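PDB 3OG2: beta-galactosidase from Trichoderma reesei, which probably hydrolyses terminal non-reducing beta-D-galactose residues from beta-D-galactosides, as a glycoprotein of glycoside hydrolase family 35. Local coordinates for residues A[447-452]-A[550-555]; A[302-307]-A[356-361]; A[535-540]-A[556-561]. One frame throughout, in Å; residues are numbered along the deposited sequence. Where two conformers were deposited one is given.

Interaction 1: A[447-452]-A[550-555]; sequences GRDSKI and VDRNSA. With MAN (alpha-D-mannopyranose), chain B.
Two cationic side chains, Arg552 and Lys451, converge on a single carboxylate oxygen, OD2 of Asp449, in a buried salt-bridge network. Arg552 NH2 lies 2.8 Å from Asp449 OD2, a salt bridge whose hydrogen-bond component is weak because the N-H is bent to 121°. The carboxylate meets the edge of the guanidinium rather than a face, yet the two planes are turned 73° apart, which rules out the flat two-pronged pairing of arginine with aspartate. Lys451 NZ approaches the same OD2 on its syn side, at 3.0 Å, and stands 3.6 Å from Arg552 NH2. The closeness of the two cations is probably offset by the shared Asp449 carboxylate and by Glu491, which forms a salt bridge with Lys451 NZ.

The other carboxylate oxygen is used too: Asp449 OD1 lies 2.7 Å from the oxygen of a water that can donate to it, and this water accepts from Arg552 NH2, so water and OD2 share one guanidinium nitrogen. With CG anti to the backbone N (chi1 -178°), the Arg552 chain leaves its helix toward Asp449 and bends at chi3 to turn its NH2 edge to the acid.

Arg552 opens the short helix 552-555, whose N-cap is Asp551: OD1 of that residue accepts from both Ser554 N and Ser554 OG. From the next residue, Asn553 ND2 gives a nearly straight bond of 2.9 Å to O2 of a mannose in the N-glycan. The contact thus joins the run of residues leading into strand 450-459 of one antiparallel sheet to helix 552-555, which directly follows strand 545-551 of another sheet, with helix 301-313 alongside, where Arg305 packs against Arg552.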
loop_
_atom_site.group_PDB
_atom_site.type_symbol
_atom_site.label_atom_id
_atom_site.label_comp_id
_atom_site.label_asym_id
_atom_site.label_seq_id
_atom_site.Cartn_x
_atom_site.Cartn_y
_atom_site.Cartn_z
ATOM N N GLY A 447 -3.015 -7.341 27.806
ATOM C CA GLY A 447 -1.755 -6.939 27.225
ATOM C C GLY A 447 -1.894 -6.220 25.883
ATOM O O GLY A 447 -2.705 -6.619 25.042
ATOM N N ARG A 448 -1.091 -5.177 25.723
ATOM C CA ARG A 448 -1.075 -4.397 24.446
ATOM C C ARG A 448 -2.467 -4.083 23.957
ATOM O O ARG A 448 -2.811 -4.223 22.778
ATOM C CB ARG A 448 -0.231 -5.134 23.403
ATOM C CG ARG A 448 1.222 -5.040 23.859
ATOM C CD ARG A 448 2.185 -5.672 22.880
ATOM N NE ARG A 448 3.542 -5.487 23.387
ATOM C CZ ARG A 448 4.643 -5.898 22.778
ATOM N NH1 ARG A 448 4.573 -6.516 21.607
ATOM N NH2 ARG A 448 5.813 -5.675 23.371
ATOM N N ASP A 449 -3.274 -3.591 24.890
ATOM C CA ASP A 449 -4.609 -3.061 24.566
ATOM C C ASP A 449 -4.683 -1.618 25.018
ATOM O O ASP A 449 -3.947 -1.178 25.909
ATOM C CB ASP A 449 -5.702 -3.926 25.202
ATOM C CG ASP A 449 -7.035 -3.687 24.541
ATOM O OD1 ASP A 449 -7.174 -2.990 23.486
ATOM O OD2 ASP A 449 -8.081 -4.156 25.082
ATOM N N SER A 450 -5.575 -0.889 24.387
ATOM C CA SER A 450 -5.907 0.494 24.793
ATOM C C SER A 450 -7.398 0.680 24.553
ATOM O O SER A 450 -7.954 0.122 23.620
ATOM C CB SER A 450 -5.086 1.459 23.950
ATOM O OG SER A 450 -5.416 2.802 24.238
ATOM N N LYS A 451 -8.047 1.455 25.420
ATOM C CA LYS A 451 -9.487 1.633 25.315
ATOM C C LYS A 451 -9.822 3.094 25.312
ATOM O O LYS A 451 -9.076 3.863 25.895
ATOM C CB LYS A 451 -10.214 0.985 26.503
ATOM C CG LYS A 451 -9.996 -0.539 26.411
ATOM C CD LYS A 451 -11.154 -1.356 26.910
ATOM C CE LYS A 451 -10.665 -2.791 27.097
ATOM N NZ LYS A 451 -10.945 -3.563 25.849
ATOM N N ILE A 452 -10.945 3.430 24.716
ATOM C CA ILE A 452 -11.534 4.747 24.847
ATOM C C ILE A 452 -12.818 4.603 25.662
ATOM O O ILE A 452 -13.768 3.932 25.284
ATOM C CB ILE A 452 -11.803 5.415 23.490
ATOM C CG1 ILE A 452 -10.683 5.051 22.511
ATOM C CG2 ILE A 452 -12.023 6.915 23.671
ATOM C CD1 ILE A 452 -9.975 6.195 21.808
ATOM N N VAL A 550 -21.424 -7.034 22.895
ATOM C CA VAL A 550 -20.720 -8.165 22.332
ATOM C C VAL A 550 -19.249 -8.175 22.758
ATOM O O VAL A 550 -18.735 -7.179 23.277
ATOM C CB VAL A 550 -20.801 -8.153 20.786
ATOM C CG1 VAL A 550 -22.261 -8.292 20.349
ATOM C CG2 VAL A 550 -20.167 -6.900 20.187
ATOM N N ASP A 551 -18.574 -9.314 22.507
ATOM C CA ASP A 551 -17.124 -9.264 22.708
ATOM C C ASP A 551 -16.476 -8.774 21.428
ATOM O O ASP A 551 -17.041 -8.674 20.318
ATOM C CB ASP A 551 -16.593 -10.600 23.178
ATOM C CG ASP A 551 -16.637 -11.694 22.140
ATOM O OD1 ASP A 551 -17.383 -11.583 21.138
ATOM O OD2 ASP A 551 -15.949 -12.709 22.400
ATOM N N ARG A 552 -15.181 -8.439 21.553
ATOM C CA ARG A 552 -14.432 -7.882 20.420
ATOM C C ARG A 552 -14.444 -8.798 19.227
ATOM O O ARG A 552 -14.617 -8.363 18.093
ATOM C CB ARG A 552 -12.961 -7.689 20.855
ATOM C CG ARG A 552 -12.157 -7.080 19.730
ATOM C CD ARG A 552 -10.647 -7.169 20.045
ATOM N NE ARG A 552 -10.256 -6.283 21.143
ATOM C CZ ARG A 552 -9.868 -6.540 22.371
ATOM N NH1 ARG A 552 -9.736 -7.792 22.881
ATOM N NH2 ARG A 552 -9.583 -5.498 23.131
ATOM N N ASN A 553 -14.227 -10.102 19.454
ATOM C CA ASN A 553 -14.144 -11.003 18.312
ATOM C C ASN A 553 -15.497 -11.129 17.620
ATOM O O ASN A 553 -15.476 -11.351 16.408
ATOM C CB ASN A 553 -13.612 -12.370 18.756
ATOM C CG ASN A 553 -12.152 -12.240 19.110
ATOM O OD1 ASN A 553 -11.784 -11.821 20.209
ATOM N ND2 ASN A 553 -11.275 -12.637 18.192
ATOM N N SER A 554 -16.605 -10.964 18.326
ATOM C CA SER A 554 -17.895 -10.888 17.614
ATOM C C SER A 554 -18.012 -9.564 16.875
ATOM O O SER A 554 -18.505 -9.537 15.727
ATOM C CB SER A 554 -19.024 -10.991 18.630
ATOM O OG SER A 554 -19.022 -12.280 19.173
ATOM N N ALA A 555 -17.586 -8.452 17.496
ATOM C CA ALA A 555 -17.684 -7.148 16.827
ATOM C C ALA A 555 -16.913 -7.102 15.514
ATOM O O ALA A 555 -17.267 -6.430 14.560
ATOM C CB ALA A 555 -17.111 -6.052 17.737
HETATM C C1 MAN B . -7.637 -14.348 17.916
HETATM C C2 MAN B . -7.396 -13.170 18.848
HETATM C C3 MAN B . -7.418 -13.708 20.300
HETATM C C4 MAN B . -8.777 -14.402 20.568
HETATM C C5 MAN B . -8.937 -15.562 19.557
HETATM C C6 MAN B . -10.326 -16.193 19.714
HETATM O O2 MAN B . -8.437 -12.224 18.655
HETATM O O3 MAN B . -7.332 -12.540 21.168
HETATM O O4 MAN B . -8.750 -14.935 21.875
HETATM O O5 MAN B . -8.861 -15.008 18.240
HETATM O O6 MAN B . -10.407 -17.364 18.886
HETATM O O HOH W 1 -9.739 -2.482 22.689
#

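Interaction 2: A[302-307]-A[356-361]; sequences EFERVF and REKYSE. With MAN (alpha-D-mannopyranose), chain C; NAG (2-acetamido-2-deoxy-beta-D-glucopyranose), chain D; MAN (alpha-D-mannopyranose), chain B; BMA (beta-D-mannopyranose), chain E.
Arg305 NH1 is shared between two acceptors, a water and O3 of a mannose. The water donates in turn to Glu361 OE1 at 2.7 Å from its oxygen, a one-water bridge between the helices. On helix 301-313, Arg305 and Glu302 together hold that mannose: the guanidinium turns its edge to the sugar, with Arg305 NH2 3.1 Å from the mannose O3, while O4 of the same ring donates to Glu302 OE2. Glu302 CG lies over one face of the guanidinium, toward its rim, and Arg305 NE donates to Arg448 O. From 356-361, Glu357 takes the preceding sugars: O2 of the beta-mannose donates to Glu357 OE1 at 2.7 Å, and O2 of an alpha-mannose donates to Glu357 OE2 at 2.6 Å. Tyr556 OH is a further partner of OE2.

Helices 301-313 and 357-370 belong to the TIM-barrel domain of this family 35 enzyme, and their facing segments run at 29° to each other, with axes 9.3 Å apart. Between them the Glu304 side chain, extended beyond CG, crosses Lys358 at about a right angle and brings its carboxylate against the first turn of helix 357-370. Glu304 OE1 comes to 2.6 Å from Lys358 O; at this separation the acid probably carries a proton. The amine of Lys358 is directed away to backbone carbonyls, among them Val299 O, and stays beyond salt-bridge distance of Glu304.

One turn along, Glu361 bends at chi2 (60°), laying OE2 3.5 Å from Arg305 CB, while Gln365 binds that oxygen.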
loop_
_atom_site.group_PDB
_atom_site.type_symbol
_atom_site.label_atom_id
_atom_site.label_comp_id
_atom_site.label_asym_id
_atom_site.label_seq_id
_atom_site.Cartn_x
_atom_site.Cartn_y
_atom_site.Cartn_z
ATOM N N GLU A 302 -2.625 -5.361 17.593
ATOM C CA GLU A 302 -2.236 -4.786 18.879
ATOM C C GLU A 302 -1.585 -3.423 18.670
ATOM O O GLU A 302 -1.862 -2.459 19.379
ATOM C CB GLU A 302 -1.290 -5.722 19.641
ATOM C CG GLU A 302 -2.010 -7.008 20.023
ATOM C CD GLU A 302 -1.120 -8.048 20.649
ATOM O OE1 GLU A 302 0.070 -8.101 20.257
ATOM O OE2 GLU A 302 -1.629 -8.850 21.453
ATOM N N PHE A 303 -0.671 -3.399 17.694
ATOM C CA PHE A 303 -0.094 -2.105 17.330
ATOM C C PHE A 303 -1.206 -1.116 17.019
ATOM O O PHE A 303 -1.185 0.046 17.417
ATOM C CB PHE A 303 0.870 -2.322 16.141
ATOM C CG PHE A 303 1.057 -1.053 15.333
ATOM C CD1 PHE A 303 2.014 -0.129 15.703
ATOM C CD2 PHE A 303 0.310 -0.768 14.191
ATOM C CE1 PHE A 303 2.193 1.050 14.991
ATOM C CE2 PHE A 303 0.441 0.400 13.472
ATOM C CZ PHE A 303 1.403 1.319 13.870
ATOM N N GLU A 304 -2.198 -1.526 16.217
ATOM C CA GLU A 304 -3.254 -0.558 15.827
ATOM C C GLU A 304 -3.998 -0.045 17.029
ATOM O O GLU A 304 -4.247 1.160 17.191
ATOM C CB GLU A 304 -4.282 -1.173 14.848
ATOM C CG GLU A 304 -3.594 -1.526 13.508
ATOM C CD GLU A 304 -4.625 -2.118 12.570
ATOM O OE1 GLU A 304 -5.582 -2.817 13.096
ATOM O OE2 GLU A 304 -4.475 -1.996 11.361
ATOM N N ARG A 305 -4.413 -0.967 17.930
ATOM C CA ARG A 305 -5.267 -0.403 19.016
ATOM C C ARG A 305 -4.423 0.458 19.952
ATOM O O ARG A 305 -4.959 1.491 20.397
ATOM C CB ARG A 305 -6.048 -1.488 19.677
ATOM C CG ARG A 305 -5.164 -2.496 20.360
ATOM C CD ARG A 305 -5.968 -3.837 20.457
ATOM N NE ARG A 305 -5.205 -4.700 21.342
ATOM C CZ ARG A 305 -5.518 -5.966 21.657
ATOM N NH1 ARG A 305 -6.574 -6.618 21.137
ATOM N NH2 ARG A 305 -4.723 -6.595 22.529
ATOM N N VAL A 306 -3.158 0.128 20.235
ATOM C CA VAL A 306 -2.390 1.033 21.124
ATOM C C VAL A 306 -1.963 2.293 20.405
ATOM O O VAL A 306 -2.165 3.422 20.895
ATOM C CB VAL A 306 -1.155 0.307 21.705
ATOM C CG1 VAL A 306 -0.321 1.262 22.566
ATOM C CG2 VAL A 306 -1.544 -0.934 22.518
ATOM N N PHE A 307 -1.318 2.141 19.222
ATOM C CA PHE A 307 -0.778 3.345 18.595
ATOM C C PHE A 307 -1.831 4.226 17.925
ATOM O O PHE A 307 -1.694 5.458 17.919
ATOM C CB PHE A 307 0.276 2.970 17.527
ATOM C CG PHE A 307 1.619 2.578 18.120
ATOM C CD1 PHE A 307 1.830 1.319 18.641
ATOM C CD2 PHE A 307 2.662 3.549 18.086
ATOM C CE1 PHE A 307 3.064 0.967 19.123
ATOM C CE2 PHE A 307 3.914 3.188 18.612
ATOM C CZ PHE A 307 4.107 1.917 19.115
ATOM N N ARG A 356 -6.565 -10.559 7.672
ATOM C CA ARG A 356 -5.661 -10.277 8.824
ATOM C C ARG A 356 -6.460 -9.644 9.944
ATOM O O ARG A 356 -7.354 -8.798 9.700
ATOM C CB ARG A 356 -4.551 -9.301 8.412
ATOM C CG ARG A 356 -3.542 -10.015 7.478
ATOM C CD ARG A 356 -2.512 -8.989 6.993
ATOM N NE ARG A 356 -1.302 -9.670 6.506
ATOM C CZ ARG A 356 -0.485 -9.203 5.587
ATOM N NH1 ARG A 356 -0.703 -8.045 4.967
ATOM N NH2 ARG A 356 0.602 -9.924 5.251
ATOM N N GLU A 357 -6.150 -10.042 11.189
ATOM C CA GLU A 357 -6.918 -9.489 12.322
ATOM C C GLU A 357 -6.866 -7.971 12.359
ATOM O O GLU A 357 -7.827 -7.301 12.752
ATOM C CB GLU A 357 -6.402 -10.093 13.610
ATOM C CG GLU A 357 -7.314 -9.730 14.799
ATOM C CD GLU A 357 -7.213 -10.678 15.999
ATOM O OE1 GLU A 357 -6.746 -11.857 15.860
ATOM O OE2 GLU A 357 -7.623 -10.271 17.092
ATOM N N LYS A 358 -5.712 -7.418 11.928
ATOM C CA LYS A 358 -5.577 -5.958 11.959
ATOM C C LYS A 358 -6.627 -5.285 11.094
ATOM O O LYS A 358 -7.019 -4.153 11.367
ATOM C CB LYS A 358 -4.158 -5.474 11.531
ATOM C CG LYS A 358 -3.767 -5.993 10.153
ATOM C CD LYS A 358 -2.363 -5.595 9.766
ATOM C CE LYS A 358 -2.180 -4.073 9.664
ATOM N NZ LYS A 358 -0.744 -3.736 9.364
ATOM N N TYR A 359 -7.143 -5.907 10.051
ATOM C CA TYR A 359 -8.247 -5.308 9.265
ATOM C C TYR A 359 -9.453 -5.107 10.167
ATOM O O TYR A 359 -10.088 -4.040 10.193
ATOM C CB TYR A 359 -8.560 -6.200 8.029
ATOM C CG TYR A 359 -9.725 -5.627 7.243
ATOM C CD1 TYR A 359 -11.058 -5.968 7.546
ATOM C CD2 TYR A 359 -9.484 -4.726 6.178
ATOM C CE1 TYR A 359 -12.132 -5.445 6.857
ATOM C CE2 TYR A 359 -10.553 -4.196 5.482
ATOM C CZ TYR A 359 -11.869 -4.565 5.819
ATOM O OH TYR A 359 -12.964 -4.073 5.157
ATOM N N SER A 360 -9.859 -6.209 10.849
ATOM C CA SER A 360 -11.108 -6.121 11.622
ATOM C C SER A 360 -10.961 -5.156 12.779
ATOM O O SER A 360 -11.925 -4.445 13.105
ATOM C CB SER A 360 -11.485 -7.515 12.121
ATOM O OG SER A 360 -11.632 -8.410 11.001
ATOM N N GLU A 361 -9.757 -5.105 13.390
ATOM C CA GLU A 361 -9.557 -4.118 14.477
ATOM C C GLU A 361 -9.631 -2.695 13.934
ATOM O O GLU A 361 -10.198 -1.814 14.577
ATOM C CB GLU A 361 -8.211 -4.375 15.116
ATOM C CG GLU A 361 -7.773 -3.206 16.005
ATOM C CD GLU A 361 -8.673 -2.849 17.168
ATOM O OE1 GLU A 361 -9.206 -3.821 17.786
ATOM O OE2 GLU A 361 -8.862 -1.636 17.541
HETATM C C1 MAN C . -6.491 -12.773 22.371
HETATM C C2 MAN C . -6.721 -11.494 23.153
HETATM C C3 MAN C . -6.196 -10.259 22.416
HETATM C C4 MAN C . -4.737 -10.509 22.058
HETATM C C5 MAN C . -4.622 -11.770 21.184
HETATM C C6 MAN C . -3.130 -12.110 20.949
HETATM O O2 MAN C . -6.001 -11.667 24.363
HETATM O O3 MAN C . -6.313 -9.111 23.228
HETATM O O4 MAN C . -4.283 -9.412 21.305
HETATM O O5 MAN C . -5.167 -12.857 21.927
HETATM O O6 MAN C . -3.036 -13.163 20.004
HETATM C C1 NAG D . -9.325 -14.278 10.704
HETATM C C2 NAG D . -9.625 -13.896 12.147
HETATM C C3 NAG D . -8.379 -13.405 12.854
HETATM C C4 NAG D . -7.267 -14.460 12.726
HETATM C C5 NAG D . -7.055 -14.778 11.231
HETATM C C6 NAG D . -6.064 -15.906 10.997
HETATM C C7 NAG D . -11.921 -13.027 12.323
HETATM C C8 NAG D . -12.833 -11.873 12.022
HETATM N N2 NAG D . -10.625 -12.809 12.133
HETATM O O3 NAG D . -8.648 -13.108 14.190
HETATM O O4 NAG D . -6.068 -13.876 13.243
HETATM O O5 NAG D . -8.310 -15.263 10.717
HETATM O O6 NAG D . -6.399 -17.054 11.758
HETATM O O7 NAG D . -12.371 -14.151 12.588
HETATM C C1 MAN B . -7.637 -14.348 17.916
HETATM C C2 MAN B . -7.396 -13.170 18.848
HETATM C C3 MAN B . -7.418 -13.708 20.300
HETATM C C4 MAN B . -8.777 -14.402 20.568
HETATM C C5 MAN B . -8.937 -15.562 19.557
HETATM C C6 MAN B . -10.326 -16.193 19.714
HETATM O O2 MAN B . -8.437 -12.224 18.655
HETATM O O3 MAN B . -7.332 -12.540 21.168
HETATM O O4 MAN B . -8.750 -14.935 21.875
HETATM O O5 MAN B . -8.861 -15.008 18.240
HETATM O O6 MAN B . -10.407 -17.364 18.886
HETATM C C1 BMA E . -5.341 -14.682 14.023
HETATM C C2 BMA E . -4.035 -13.984 14.427
HETATM C C3 BMA E . -3.261 -14.899 15.382
HETATM C C4 BMA E . -4.123 -15.278 16.594
HETATM C C5 BMA E . -5.447 -15.900 16.079
HETATM C C6 BMA E . -6.397 -16.313 17.175
HETATM O O2 BMA E . -4.297 -12.699 15.020
HETATM O O3 BMA E . -2.127 -14.173 15.843
HETATM O O4 BMA E . -3.394 -16.276 17.332
HETATM O O5 BMA E . -6.127 -14.947 15.213
HETATM O O6 BMA E . -6.532 -15.228 18.136
HETATM O O HOH W 2 -7.838 -5.973 18.528
#

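Interaction 3: A[535-540]-A[556-561]; sequences SARQVV and YNYWVP
Strand 558-559, an edge strand of an eight-stranded mixed sheet, reaches the residue leading into strand 538-542 of the five-stranded sheet through one aromatic side chain. Tyr558 extends from its strand toward that residue, Arg537. The backbones remain far apart, 12.6 Å between the CA atoms of Arg537 and Tyr558, so the side chains alone bridge the gap.

The bond is made at the phenolic oxygen: Arg537 NH1 donates to Tyr558 OH over 2.9 Å with an N-H...O angle of 151°. The hydroxyl lies close to the guanidinium plane, at its edge, and NH1 likewise approaches the tyrosine at the ring edge rather than over a face. The ring and guanidinium are nevertheless inclined by 65°. Arg537 runs out from the backbone with CG anti to N; the extended chain carries its CD to 3.5 Å from Tyr558 OH, and the bend at chi3 (76°) then returns NH1 to the same oxygen.

Arg537 is also held by two acids. Glu613 forms a salt bridge with NH1, the same nitrogen that serves Tyr558, and Glu513 forms another with NE; together they would fix the rotation of the guanidinium. Val550 of strand 545-551 packs against both Arg537 and Tyr558. Beside Arg537, Gln538 folds back on its own segment, its NE2 donating to Ala536 O from above the carbonyl plane at 2.9 Å.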
loop_
_atom_site.group_PDB
_atom_site.type_symbol
_atom_site.label_atom_id
_atom_site.label_comp_id
_atom_site.label_asym_id
_atom_site.label_seq_id
_atom_site.Cartn_x
_atom_site.Cartn_y
_atom_site.Cartn_z
ATOM N N SER A 535 -18.484 -14.656 24.302
ATOM C CA SER A 535 -19.003 -14.953 22.959
ATOM C C SER A 535 -20.510 -14.956 22.919
ATOM O O SER A 535 -21.091 -15.070 21.832
ATOM C CB SER A 535 -18.454 -16.313 22.526
ATOM O OG SER A 535 -18.886 -17.236 23.502
ATOM N N ALA A 536 -21.156 -14.851 24.086
ATOM C CA ALA A 536 -22.611 -14.785 24.128
ATOM C C ALA A 536 -23.103 -13.345 24.161
ATOM O O ALA A 536 -22.889 -12.632 25.145
ATOM C CB ALA A 536 -23.123 -15.522 25.353
ATOM N N ARG A 537 -23.769 -12.884 23.113
ATOM C CA ARG A 537 -24.223 -11.515 23.076
ATOM C C ARG A 537 -25.281 -11.245 24.144
ATOM O O ARG A 537 -26.132 -12.097 24.442
ATOM C CB ARG A 537 -24.834 -11.273 21.665
ATOM C CG ARG A 537 -25.369 -9.868 21.519
ATOM C CD ARG A 537 -25.677 -9.484 20.071
ATOM N NE ARG A 537 -26.945 -10.166 19.686
ATOM C CZ ARG A 537 -27.379 -10.129 18.423
ATOM N NH1 ARG A 537 -26.690 -9.503 17.452
ATOM N NH2 ARG A 537 -28.502 -10.721 18.080
ATOM N N GLN A 538 -25.256 -10.066 24.749
ATOM C CA GLN A 538 -26.313 -9.612 25.615
ATOM C C GLN A 538 -27.090 -8.499 24.880
ATOM O O GLN A 538 -26.471 -7.684 24.180
ATOM C CB GLN A 538 -25.768 -9.020 26.924
ATOM C CG GLN A 538 -24.658 -9.835 27.560
ATOM C CD GLN A 538 -25.126 -11.194 28.037
ATOM O OE1 GLN A 538 -25.942 -11.224 28.998
ATOM N NE2 GLN A 538 -24.602 -12.291 27.460
ATOM N N VAL A 539 -28.399 -8.457 25.049
ATOM C CA VAL A 539 -29.171 -7.410 24.385
ATOM C C VAL A 539 -30.190 -6.934 25.410
ATOM O O VAL A 539 -30.900 -7.750 25.998
ATOM C CB VAL A 539 -29.895 -7.892 23.114
ATOM C CG1 VAL A 539 -30.692 -6.750 22.443
ATOM C CG2 VAL A 539 -28.930 -8.490 22.102
ATOM N N VAL A 540 -30.282 -5.629 25.587
ATOM C CA VAL A 540 -31.246 -5.008 26.478
ATOM C C VAL A 540 -31.966 -3.879 25.736
ATOM O O VAL A 540 -31.347 -3.119 24.982
ATOM C CB VAL A 540 -30.568 -4.443 27.757
ATOM C CG1 VAL A 540 -31.589 -3.677 28.619
ATOM C CG2 VAL A 540 -29.905 -5.570 28.532
ATOM N N TYR A 556 -15.833 -7.879 15.420
ATOM C CA TYR A 556 -15.057 -7.958 14.181
ATOM C C TYR A 556 -15.936 -8.365 13.001
ATOM O O TYR A 556 -15.586 -8.057 11.862
ATOM C CB TYR A 556 -14.027 -9.064 14.332
ATOM C CG TYR A 556 -12.762 -8.725 15.093
ATOM C CD1 TYR A 556 -12.372 -7.443 15.448
ATOM C CD2 TYR A 556 -11.914 -9.811 15.423
ATOM C CE1 TYR A 556 -11.165 -7.232 16.142
ATOM C CE2 TYR A 556 -10.702 -9.597 16.080
ATOM C CZ TYR A 556 -10.338 -8.304 16.443
ATOM O OH TYR A 556 -9.142 -8.093 17.086
ATOM N N ASN A 557 -17.043 -9.061 13.250
ATOM C CA ASN A 557 -17.891 -9.512 12.143
ATOM C C ASN A 557 -19.087 -8.625 11.869
ATOM O O ASN A 557 -19.949 -9.001 11.078
ATOM C CB ASN A 557 -18.410 -10.953 12.463
ATOM C CG ASN A 557 -17.222 -11.903 12.588
ATOM O OD1 ASN A 557 -16.359 -12.096 11.736
ATOM N ND2 ASN A 557 -17.226 -12.549 13.752
ATOM N N TYR A 558 -19.153 -7.454 12.475
ATOM C CA TYR A 558 -20.225 -6.498 12.184
ATOM C C TYR A 558 -19.771 -5.473 11.131
ATOM O O TYR A 558 -18.561 -5.188 10.996
ATOM C CB TYR A 558 -20.606 -5.701 13.471
ATOM C CG TYR A 558 -21.495 -6.448 14.438
ATOM C CD1 TYR A 558 -21.039 -7.619 15.097
ATOM C CD2 TYR A 558 -22.774 -6.019 14.766
ATOM C CE1 TYR A 558 -21.870 -8.283 16.002
ATOM C CE2 TYR A 558 -23.618 -6.684 15.669
ATOM C CZ TYR A 558 -23.129 -7.817 16.274
ATOM O OH TYR A 558 -23.958 -8.507 17.169
ATOM N N TRP A 559 -20.760 -4.920 10.427
ATOM C CA TRP A 559 -20.509 -4.051 9.297
ATOM C C TRP A 559 -21.535 -2.948 9.328
ATOM O O TRP A 559 -22.665 -3.160 9.796
ATOM C CB TRP A 559 -20.657 -4.845 7.970
ATOM C CG TRP A 559 -19.747 -6.026 7.901
ATOM C CD1 TRP A 559 -20.073 -7.299 8.288
ATOM C CD2 TRP A 559 -18.399 -6.083 7.449
ATOM N NE1 TRP A 559 -18.996 -8.156 8.089
ATOM C CE2 TRP A 559 -17.952 -7.416 7.585
ATOM C CE3 TRP A 559 -17.504 -5.104 6.949
ATOM C CZ2 TRP A 559 -16.666 -7.842 7.235
ATOM C CZ3 TRP A 559 -16.234 -5.551 6.608
ATOM C CH2 TRP A 559 -15.811 -6.867 6.738
ATOM N N VAL A 560 -21.167 -1.780 8.790
ATOM C CA VAL A 560 -22.099 -0.663 8.775
ATOM C C VAL A 560 -22.108 -0.007 7.406
ATOM O O VAL A 560 -21.650 1.138 7.209
ATOM C CB VAL A 560 -21.758 0.373 9.863
ATOM C CG1 VAL A 560 -22.924 1.337 10.052
ATOM C CG2 VAL A 560 -21.408 -0.275 11.206
ATOM N N PRO A 561 -22.654 -0.689 6.399
ATOM C CA PRO A 561 -22.771 -0.063 5.065
ATOM C C PRO A 561 -23.761 1.098 5.128
ATOM O O PRO A 561 -24.749 1.079 5.857
ATOM C CB PRO A 561 -23.332 -1.244 4.200
ATOM C CG PRO A 561 -24.152 -2.005 5.221
ATOM C CD PRO A 561 -23.262 -2.022 6.455
#

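In the fold
From the N terminus, interaction 2 comes first, closing a loop of 48 residues between two helices of the TIM barrel before the other contacts begin. Interaction 1 opens next and spans 97 residues, more than half of them strand and none helical. Interaction 3 crosses it: 535-540 falls inside the span of interaction 1, whereas 556-561 follows its end. The two share the five-stranded sheet in which strands 538-542 and 545-551 are neighbours, and helix 552-555 is the element just before strand 558-559. Arg305 joins interaction 2 to 447-452, Tyr556 joins it to 556-561, and one mannose touches both interactions 1 and 2, so barrel, beta domain and glycan meet here.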